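Local atomic coordinates of Rv3651-like N-terminal domain-containing protein (Mycobacterium tuberculosis, PDB entry 4Q6U), a protein that is of uncharacterised function but, with its GAF-like and PAS-like domains, probably serves as a sensor that recognises signals or small ligands. Residues B[53-58]-B[91-96]; B[111-116]-B[158-163]; B[17-22]-B[208-213]. One frame throughout, in Å; residues are numbered along the deposited sequence.

Contact 1: B[53-58]-B[91-96]; sequences TAIAET and VQVWSG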
loop_
_atom_site.group_PDB
_atom_site.type_symbol
_atom_site.label_atom_id
_atom_site.label_comp_id
_atom_site.label_asym_id
_atom_site.label_seq_id
_atom_site.Cartn_x
_atom_site.Cartn_y
_atom_site.Cartn_z
ATOM N N THR B 53 -21.179 -3.536 35.340
ATOM C CA THR B 53 -21.582 -4.618 36.232
ATOM C C THR B 53 -22.157 -5.799 35.450
ATOM O O THR B 53 -21.861 -6.956 35.752
ATOM C CB THR B 53 -22.610 -4.118 37.271
ATOM O OG1 THR B 53 -22.005 -3.103 38.083
ATOM C CG2 THR B 53 -23.082 -5.255 38.162
ATOM N N ALA B 54 -22.964 -5.498 34.437
ATOM C CA ALA B 54 -23.553 -6.524 33.584
ATOM C C ALA B 54 -22.481 -7.348 32.879
ATOM O O ALA B 54 -22.562 -8.574 32.819
ATOM C CB ALA B 54 -24.482 -5.895 32.558
ATOM N N ILE B 55 -21.483 -6.662 32.334
ATOM C CA ILE B 55 -20.397 -7.332 31.624
ATOM C C ILE B 55 -19.576 -8.172 32.603
ATOM O O ILE B 55 -19.248 -9.326 32.324
ATOM C CB ILE B 55 -19.484 -6.314 30.897
ATOM C CG1 ILE B 55 -20.268 -5.568 29.814
ATOM C CG2 ILE B 55 -18.266 -7.005 30.277
ATOM C CD1 ILE B 55 -19.505 -4.414 29.195
ATOM N N ALA B 56 -19.269 -7.587 33.758
ATOM C CA ALA B 56 -18.449 -8.246 34.767
ATOM C C ALA B 56 -19.082 -9.555 35.230
ATOM O O ALA B 56 -18.386 -10.559 35.409
ATOM C CB ALA B 56 -18.221 -7.316 35.953
ATOM N N GLU B 57 -20.401 -9.535 35.421
ATOM C CA GLU B 57 -21.147 -10.727 35.825
ATOM C C GLU B 57 -21.174 -11.782 34.711
ATOM O O GLU B 57 -21.083 -12.983 34.975
ATOM C CB GLU B 57 -22.573 -10.350 36.233
ATOM N N THR B 58 -21.296 -11.330 33.466
ATOM C CA THR B 58 -21.306 -12.238 32.323
ATOM C C THR B 58 -19.983 -12.978 32.230
ATOM O O THR B 58 -19.944 -14.164 31.887
ATOM C CB THR B 58 -21.569 -11.489 31.005
ATOM O OG1 THR B 58 -22.875 -10.908 31.046
ATOM C CG2 THR B 58 -21.481 -12.435 29.813
ATOM N N VAL B 91 -18.058 -10.039 25.088
ATOM C CA VAL B 91 -19.447 -9.954 25.509
ATOM C C VAL B 91 -20.162 -8.971 24.587
ATOM O O VAL B 91 -19.635 -7.898 24.293
ATOM C CB VAL B 91 -19.580 -9.482 26.986
ATOM C CG1 VAL B 91 -21.049 -9.231 27.360
ATOM C CG2 VAL B 91 -18.938 -10.478 27.934
ATOM N N GLN B 92 -21.349 -9.338 24.120
ATOM C CA GLN B 92 -22.149 -8.424 23.322
ATOM C C GLN B 92 -23.213 -7.830 24.231
ATOM O O GLN B 92 -23.858 -8.565 24.972
ATOM C CB GLN B 92 -22.777 -9.137 22.133
ATOM C CG GLN B 92 -22.696 -8.344 20.847
ATOM C CD GLN B 92 -22.983 -9.193 19.632
ATOM O OE1 GLN B 92 -23.301 -10.384 19.752
ATOM N NE2 GLN B 92 -22.873 -8.588 18.449
ATOM N N VAL B 93 -23.377 -6.509 24.185
ATOM C CA VAL B 93 -24.245 -5.810 25.147
ATOM C C VAL B 93 -25.267 -4.902 24.466
ATOM O O VAL B 93 -24.951 -4.204 23.489
ATOM C CB VAL B 93 -23.412 -4.957 26.131
ATOM C CG1 VAL B 93 -24.298 -4.390 27.258
ATOM C CG2 VAL B 93 -22.279 -5.767 26.715
ATOM N N TRP B 94 -26.490 -4.901 24.993
ATOM C CA TRP B 94 -27.538 -4.015 24.507
ATOM C C TRP B 94 -28.287 -3.424 25.696
ATOM O O TRP B 94 -28.581 -4.139 26.648
ATOM C CB TRP B 94 -28.499 -4.770 23.587
ATOM C CG TRP B 94 -29.677 -3.967 23.161
ATOM C CD1 TRP B 94 -29.794 -3.221 22.024
ATOM C CD2 TRP B 94 -30.913 -3.817 23.866
ATOM N NE1 TRP B 94 -31.026 -2.618 21.978
ATOM C CE2 TRP B 94 -31.734 -2.970 23.098
ATOM C CE3 TRP B 94 -31.406 -4.321 25.071
ATOM C CZ2 TRP B 94 -33.020 -2.608 23.496
ATOM C CZ3 TRP B 94 -32.687 -3.957 25.471
ATOM C CH2 TRP B 94 -33.477 -3.112 24.682
ATOM N N SER B 95 -28.575 -2.127 25.642
ATOM C CA SER B 95 -29.360 -1.463 26.691
ATOM C C SER B 95 -30.539 -0.715 26.091
ATOM O O SER B 95 -30.538 -0.382 24.904
ATOM C CB SER B 95 -28.494 -0.484 27.489
ATOM O OG SER B 95 -27.432 -1.148 28.145
ATOM N N GLY B 96 -31.539 -0.431 26.915
ATOM C CA GLY B 96 -32.673 0.354 26.470
ATOM C C GLY B 96 -33.860 0.162 27.386
ATOM O O GLY B 96 -33.757 -0.569 28.373
#
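Val91 of strand 88-97 meets Thr58 of helix 48-61 tip to tip, methyl against methyl, while one turn back along the helix Ile55 crosses Val93 at about a right angle. Ile55 can be followed outward. Its CB carries CG2 anti to the backbone N, and on this branch Ile55 CG2 lies 4.2 Å from Val91 CG2. The other branch runs beside the backbone N (chi1 -64°), and Ile55 CG1 comes within 3.7 Å of Val93 CG2. At the tip, Ile55 CD1 stays 4.0 Å from Val93 CG2, so the longer arm lies across Val93 while the shorter one faces Val91.

Thr58 divides its two ends between different tasks. Thr58 CG2 packs 3.7 Å from Val91 CG2. Turning back along the helix, Thr58 OG1 donates to Ala54 O at 2.9 Å. That carbonyl also accepts the helical bond from Thr58 N, the two donors arriving from opposite faces of its plane. OG1 is further hydrogen-bonded to Thr78 OG1 on strand 74-82, which ties this hydroxyl of a buried residue to the sheet. No hydrogen bond links the two segments directly.

The segment axes approach to 9.5 Å and run at 147°, closer to antiparallel than to perpendicular. This is a buried layer of a helix packed on an antiparallel six-stranded sheet, consistent with the GAF-like fold of the N-terminal domain.

Contact 2: B[111-116]-B[158-163]; sequences LKWDLT and TQVLAM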
loop_
_atom_site.group_PDB
_atom_site.type_symbol
_atom_site.label_atom_id
_atom_site.label_comp_id
_atom_site.label_asym_id
_atom_site.label_seq_id
_atom_site.Cartn_x
_atom_site.Cartn_y
_atom_site.Cartn_z
ATOM N N LEU B 111 -12.276 -17.038 17.286
ATOM C CA LEU B 111 -11.272 -17.952 16.755
ATOM C C LEU B 111 -9.956 -17.709 17.483
ATOM O O LEU B 111 -9.804 -16.714 18.208
ATOM C CB LEU B 111 -11.088 -17.755 15.243
ATOM C CG LEU B 111 -10.549 -16.385 14.803
ATOM C CD1 LEU B 111 -9.489 -16.554 13.727
ATOM C CD2 LEU B 111 -11.651 -15.486 14.281
ATOM N N LYS B 112 -8.991 -18.594 17.274
ATOM C CA LYS B 112 -7.677 -18.380 17.844
ATOM C C LYS B 112 -6.608 -18.942 16.930
ATOM O O LYS B 112 -6.847 -19.889 16.168
ATOM C CB LYS B 112 -7.554 -19.015 19.234
ATOM C CG LYS B 112 -7.662 -20.523 19.242
ATOM C CD LYS B 112 -7.510 -21.083 20.659
ATOM C CE LYS B 112 -7.602 -22.605 20.676
ATOM N NZ LYS B 112 -7.538 -23.112 22.079
ATOM N N TRP B 113 -5.438 -18.321 17.001
ATOM C CA TRP B 113 -4.243 -18.820 16.344
ATOM C C TRP B 113 -3.263 -19.197 17.442
ATOM O O TRP B 113 -2.878 -18.340 18.246
ATOM C CB TRP B 113 -3.628 -17.770 15.411
ATOM C CG TRP B 113 -4.360 -17.578 14.123
ATOM C CD1 TRP B 113 -5.610 -18.029 13.809
ATOM C CD2 TRP B 113 -3.875 -16.898 12.961
ATOM N NE1 TRP B 113 -5.936 -17.658 12.519
ATOM C CE2 TRP B 113 -4.885 -16.966 11.982
ATOM C CE3 TRP B 113 -2.677 -16.234 12.655
ATOM C CZ2 TRP B 113 -4.739 -16.388 10.711
ATOM C CZ3 TRP B 113 -2.534 -15.666 11.396
ATOM C CH2 TRP B 113 -3.561 -15.746 10.441
ATOM N N ASP B 114 -2.894 -20.476 17.514
ATOM C CA ASP B 114 -1.803 -20.878 18.400
ATOM C C ASP B 114 -0.497 -20.650 17.644
ATOM O O ASP B 114 -0.170 -21.399 16.726
ATOM C CB ASP B 114 -1.943 -22.340 18.843
ATOM C CG ASP B 114 -0.940 -22.730 19.934
ATOM O OD1 ASP B 114 0.223 -22.271 19.883
ATOM O OD2 ASP B 114 -1.315 -23.499 20.852
ATOM N N LEU B 115 0.234 -19.602 18.018
ATOM C CA LEU B 115 1.459 -19.229 17.304
ATOM C C LEU B 115 2.605 -20.188 17.607
ATOM O O LEU B 115 3.524 -20.336 16.814
ATOM C CB LEU B 115 1.875 -17.804 17.664
ATOM C CG LEU B 115 0.771 -16.776 17.434
ATOM C CD1 LEU B 115 1.226 -15.384 17.847
ATOM C CD2 LEU B 115 0.333 -16.817 15.979
ATOM N N THR B 116 2.545 -20.841 18.757
ATOM C CA THR B 116 3.577 -21.810 19.113
ATOM C C THR B 116 3.409 -23.084 18.287
ATOM O O THR B 116 4.382 -23.642 17.796
ATOM C CB THR B 116 3.550 -22.154 20.609
ATOM O OG1 THR B 116 3.706 -20.958 21.383
ATOM C CG2 THR B 116 4.674 -23.130 20.954
ATOM N N THR B 158 0.311 -7.035 7.211
ATOM C CA THR B 158 1.712 -7.112 7.621
ATOM C C THR B 158 1.827 -7.364 9.125
ATOM O O THR B 158 2.657 -8.154 9.578
ATOM C CB THR B 158 2.482 -5.812 7.254
ATOM O OG1 THR B 158 2.422 -5.596 5.835
ATOM C CG2 THR B 158 3.940 -5.902 7.689
ATOM N N GLN B 159 0.984 -6.683 9.893
ATOM C CA GLN B 159 0.989 -6.824 11.345
ATOM C C GLN B 159 0.457 -8.177 11.777
ATOM O O GLN B 159 0.870 -8.705 12.805
ATOM C CB GLN B 159 0.169 -5.714 12.003
ATOM C CG GLN B 159 0.997 -4.515 12.406
ATOM C CD GLN B 159 1.746 -3.931 11.233
ATOM O OE1 GLN B 159 1.144 -3.562 10.225
ATOM N NE2 GLN B 159 3.069 -3.860 11.348
ATOM N N VAL B 160 -0.459 -8.742 10.998
ATOM C CA VAL B 160 -0.959 -10.082 11.312
ATOM C C VAL B 160 0.166 -11.092 11.145
ATOM O O VAL B 160 0.406 -11.931 12.011
ATOM C CB VAL B 160 -2.147 -10.490 10.417
ATOM C CG1 VAL B 160 -2.503 -11.972 10.631
ATOM C CG2 VAL B 160 -3.352 -9.603 10.682
ATOM N N LEU B 161 0.861 -11.005 10.017
ATOM C CA LEU B 161 1.957 -11.914 9.748
ATOM C C LEU B 161 3.076 -11.707 10.761
ATOM O O LEU B 161 3.688 -12.661 11.224
ATOM C CB LEU B 161 2.470 -11.711 8.317
ATOM C CG LEU B 161 1.447 -11.949 7.209
ATOM C CD1 LEU B 161 1.932 -11.368 5.847
ATOM C CD2 LEU B 161 1.129 -13.431 7.065
ATOM N N ALA B 162 3.336 -10.450 11.102
ATOM C CA ALA B 162 4.352 -10.122 12.095
ATOM C C ALA B 162 3.988 -10.746 13.432
ATOM O O ALA B 162 4.829 -11.364 14.082
ATOM C CB ALA B 162 4.504 -8.604 12.245
HETATM N N MSE B 163 2.728 -10.573 13.823
HETATM C CA MSE B 163 2.176 -11.177 15.041
HETATM C C MSE B 163 2.507 -12.671 15.079
HETATM O O MSE B 163 2.873 -13.204 16.122
HETATM C CB MSE B 163 0.654 -10.933 15.104
HETATM C CG MSE B 163 -0.082 -11.478 16.342
HETATM SE SE MSE B 163 -2.013 -11.024 16.474
HETATM C CE MSE B 163 -1.877 -9.093 16.819
#
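The chi1 of -76° at Trp113 turns its indole beside the backbone N, and the chi1 of 171° at Val160 sets CG1 anti to its own N; these two rotations bring the far rim of the ring against a helix methyl. CZ3 of Trp113 lies 3.8 Å from Val160 CG1, and CH2 is almost as near, so the six-membered part of the indole does the touching. The methyl approaches the ring obliquely, and the two side chains cross at about a right angle.

The indole is held from other directions as well. Its NE1 is hydrogen-bonded to OD2 of Asp147, and Phe144 stacks on the ring, which together should limit its rotation.

Beyond the end of the strand, Leu115 makes the second touch. Leu115 CD1 comes to 3.2 Å from Met163 O, a close approach of a methyl to a backbone carbonyl. Of the side chain of Met163, a selenomethionine, CG lies nearest, 4.4 Å from Leu115 CD1, and the rest leads away. Across the contact the interaction is thus van der Waals in kind, without a hydrogen bond.

Helix 157-165 is reached from strand 109-114 and the residues after it by two long side chains. Trp113 and Leu115 pair through their backbones with Ala209 and Leu207 of strand 206-215, on which Met163 also packs. Val160 extends the packing to Leu173 and Trp177 of strand 172-180 at the far edge of this five-stranded antiparallel sheet, consistent with a PAS fold, and the helix touches Leu228 of the second subunit through Thr158 and Leu161.

Contact 3: B[17-22]-B[208-213]; sequences ETLGDE and VARAMN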
loop_
_atom_site.group_PDB
_atom_site.type_symbol
_atom_site.label_atom_id
_atom_site.label_comp_id
_atom_site.label_asym_id
_atom_site.label_seq_id
_atom_site.Cartn_x
_atom_site.Cartn_y
_atom_site.Cartn_z
ATOM N N GLU B 17 -14.687 -6.481 23.591
ATOM C CA GLU B 17 -13.583 -7.416 23.769
ATOM C C GLU B 17 -13.166 -7.366 25.236
ATOM O O GLU B 17 -12.951 -6.285 25.792
ATOM C CB GLU B 17 -12.418 -7.065 22.833
ATOM C CG GLU B 17 -11.441 -8.210 22.544
ATOM C CD GLU B 17 -10.244 -8.199 23.473
ATOM O OE1 GLU B 17 -10.343 -7.619 24.578
ATOM O OE2 GLU B 17 -9.201 -8.762 23.097
ATOM N N THR B 18 -13.071 -8.534 25.864
ATOM C CA THR B 18 -12.856 -8.609 27.305
ATOM C C THR B 18 -11.592 -9.378 27.688
ATOM O O THR B 18 -11.551 -10.027 28.732
ATOM C CB THR B 18 -14.059 -9.275 28.013
ATOM O OG1 THR B 18 -14.330 -10.553 27.419
ATOM C CG2 THR B 18 -15.298 -8.400 27.904
ATOM N N LEU B 19 -10.562 -9.307 26.852
ATOM C CA LEU B 19 -9.324 -10.019 27.151
ATOM C C LEU B 19 -8.258 -9.089 27.733
ATOM O O LEU B 19 -7.206 -9.545 28.180
ATOM C CB LEU B 19 -8.795 -10.724 25.898
ATOM C CG LEU B 19 -9.590 -11.968 25.491
ATOM C CD1 LEU B 19 -9.182 -12.466 24.124
ATOM C CD2 LEU B 19 -9.427 -13.073 26.530
ATOM N N GLY B 20 -8.537 -7.788 27.728
ATOM C CA GLY B 20 -7.639 -6.818 28.328
ATOM C C GLY B 20 -7.977 -6.561 29.788
ATOM O O GLY B 20 -8.818 -7.248 30.367
ATOM N N ASP B 21 -7.321 -5.574 30.390
ATOM C CA ASP B 21 -7.579 -5.232 31.785
ATOM C C ASP B 21 -8.944 -4.567 31.924
ATOM O O ASP B 21 -9.660 -4.782 32.904
ATOM C CB ASP B 21 -6.480 -4.318 32.330
ATOM C CG ASP B 21 -5.126 -5.002 32.378
ATOM O OD1 ASP B 21 -5.045 -6.131 32.913
ATOM O OD2 ASP B 21 -4.145 -4.414 31.873
ATOM N N GLU B 22 -9.301 -3.761 30.931
ATOM C CA GLU B 22 -10.613 -3.140 30.892
ATOM C C GLU B 22 -11.337 -3.527 29.609
ATOM O O GLU B 22 -10.761 -3.445 28.525
ATOM C CB GLU B 22 -10.491 -1.613 31.000
ATOM C CG GLU B 22 -11.816 -0.864 30.946
ATOM C CD GLU B 22 -11.647 0.639 31.121
ATOM O OE1 GLU B 22 -10.634 1.060 31.715
ATOM O OE2 GLU B 22 -12.523 1.398 30.655
ATOM N N VAL B 208 -0.493 -17.236 22.035
ATOM C CA VAL B 208 -1.774 -17.465 21.384
ATOM C C VAL B 208 -2.447 -16.144 21.070
ATOM O O VAL B 208 -2.515 -15.267 21.932
ATOM C CB VAL B 208 -2.717 -18.309 22.274
ATOM C CG1 VAL B 208 -4.068 -18.508 21.599
ATOM C CG2 VAL B 208 -2.080 -19.660 22.617
ATOM N N ALA B 209 -2.925 -15.994 19.840
ATOM C CA ALA B 209 -3.724 -14.834 19.470
ATOM C C ALA B 209 -5.206 -15.218 19.479
ATOM O O ALA B 209 -5.618 -16.159 18.795
ATOM C CB ALA B 209 -3.309 -14.300 18.106
ATOM N N ARG B 210 -5.998 -14.514 20.284
ATOM C CA ARG B 210 -7.431 -14.772 20.349
ATOM C C ARG B 210 -8.182 -13.647 19.658
ATOM O O ARG B 210 -7.817 -12.482 19.792
ATOM C CB ARG B 210 -7.887 -14.920 21.804
ATOM C CG ARG B 210 -7.286 -16.138 22.490
ATOM C CD ARG B 210 -7.812 -16.382 23.881
ATOM N NE ARG B 210 -7.247 -17.628 24.402
ATOM C CZ ARG B 210 -7.818 -18.819 24.264
ATOM N NH1 ARG B 210 -8.986 -18.927 23.639
ATOM N NH2 ARG B 210 -7.221 -19.902 24.747
ATOM N N ALA B 211 -9.237 -13.993 18.929
ATOM C CA ALA B 211 -9.903 -13.029 18.065
ATOM C C ALA B 211 -11.422 -13.179 18.033
ATOM O O ALA B 211 -11.974 -14.190 18.456
ATOM C CB ALA B 211 -9.338 -13.143 16.641
HETATM N N MSE B 212 -12.094 -12.149 17.540
HETATM C CA MSE B 212 -13.487 -12.265 17.151
HETATM C C MSE B 212 -13.668 -11.580 15.817
HETATM O O MSE B 212 -13.148 -10.480 15.622
HETATM C CB MSE B 212 -14.421 -11.633 18.189
HETATM C CG MSE B 212 -14.368 -12.272 19.539
HETATM SE SE MSE B 212 -15.624 -11.355 20.711
HETATM C CE MSE B 212 -14.615 -9.703 21.027
ATOM N N ASN B 213 -14.381 -12.208 14.886
ATOM C CA ASN B 213 -14.810 -11.449 13.718
ATOM C C ASN B 213 -16.320 -11.238 13.697
ATOM O O ASN B 213 -17.050 -11.716 14.581
ATOM C CB ASN B 213 -14.320 -12.114 12.412
ATOM C CG ASN B 213 -14.991 -13.452 12.120
ATOM O OD1 ASN B 213 -15.995 -13.822 12.733
ATOM N ND2 ASN B 213 -14.437 -14.177 11.151
HETATM O O HOH W 1 -9.271 -10.130 20.680
#
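Two apolar touches and one water bridge join Glu17 and Leu19 to Met212 and Arg210. In the first touch, the chain of Met212, a selenomethionine, bends at its last torsion, chi3 -75°, and lays CE against the base of Glu17. There Met212 CE is 3.7 Å from Glu17 CA and 3.8 Å from Glu17 CG, so the methyl meets the aliphatic stem of the glutamate and not its carboxylate. In the second, Leu19 crosses Arg210 at about a right angle. CD1 of Leu19 sits 3.6 Å from Arg210 CB, with Arg210 CD more distant at 4.2 Å.

The polar links gather on the Glu17 carboxylate, whose chain bends at chi2 (-94°) and curls back over its own loop. Glu17 OE1 accepts the N-H of Leu19 N at 2.8 Å with an N-H...O angle of 166°, the donor standing above the carboxylate plane. Glu17 OE2 takes a hydrogen from a water at 2.8 Å, and the same water donates to Arg210 O at 2.9 Å, bridging the segments.

Salt bridges lead outward. Glu17 OE2 pairs with Arg194 NE, while Arg210 is held by Glu198 through NE and by Asp85 through NH1, pairings that probably stabilise these buried charges.

The loop between strands 14-17 and 24-28 is therefore set against strand 206-215. Val192 of the adjacent strand 186-198 meets both Glu17 and Met212, and Arg194 lies against Leu19. From the N-terminal sheet, Leu35 of strand 31-37 packs on Glu17 and His89 of strand 88-97 on Met212.

From the N terminus, the chain first passes through 17-22, whose partner in contact 3, 208-213, comes far later in the chain, so contact 3 closes the longest loop and encloses both others. Within it, contact 1 joins helix 48-61 to strand 88-97 and is complete before contact 2 opens; contact 2 then links strand 109-114 to helix 157-165. Contacts 1 and 2 therefore follow in series, each within one domain, their nearest atoms about 12 Å apart. Contact 3 spans the N-terminal and middle domains and touches both: Thr18 packs on Ile55 and Val91, while strand 206-215 neighbours strand 109-114 in the middle sheet.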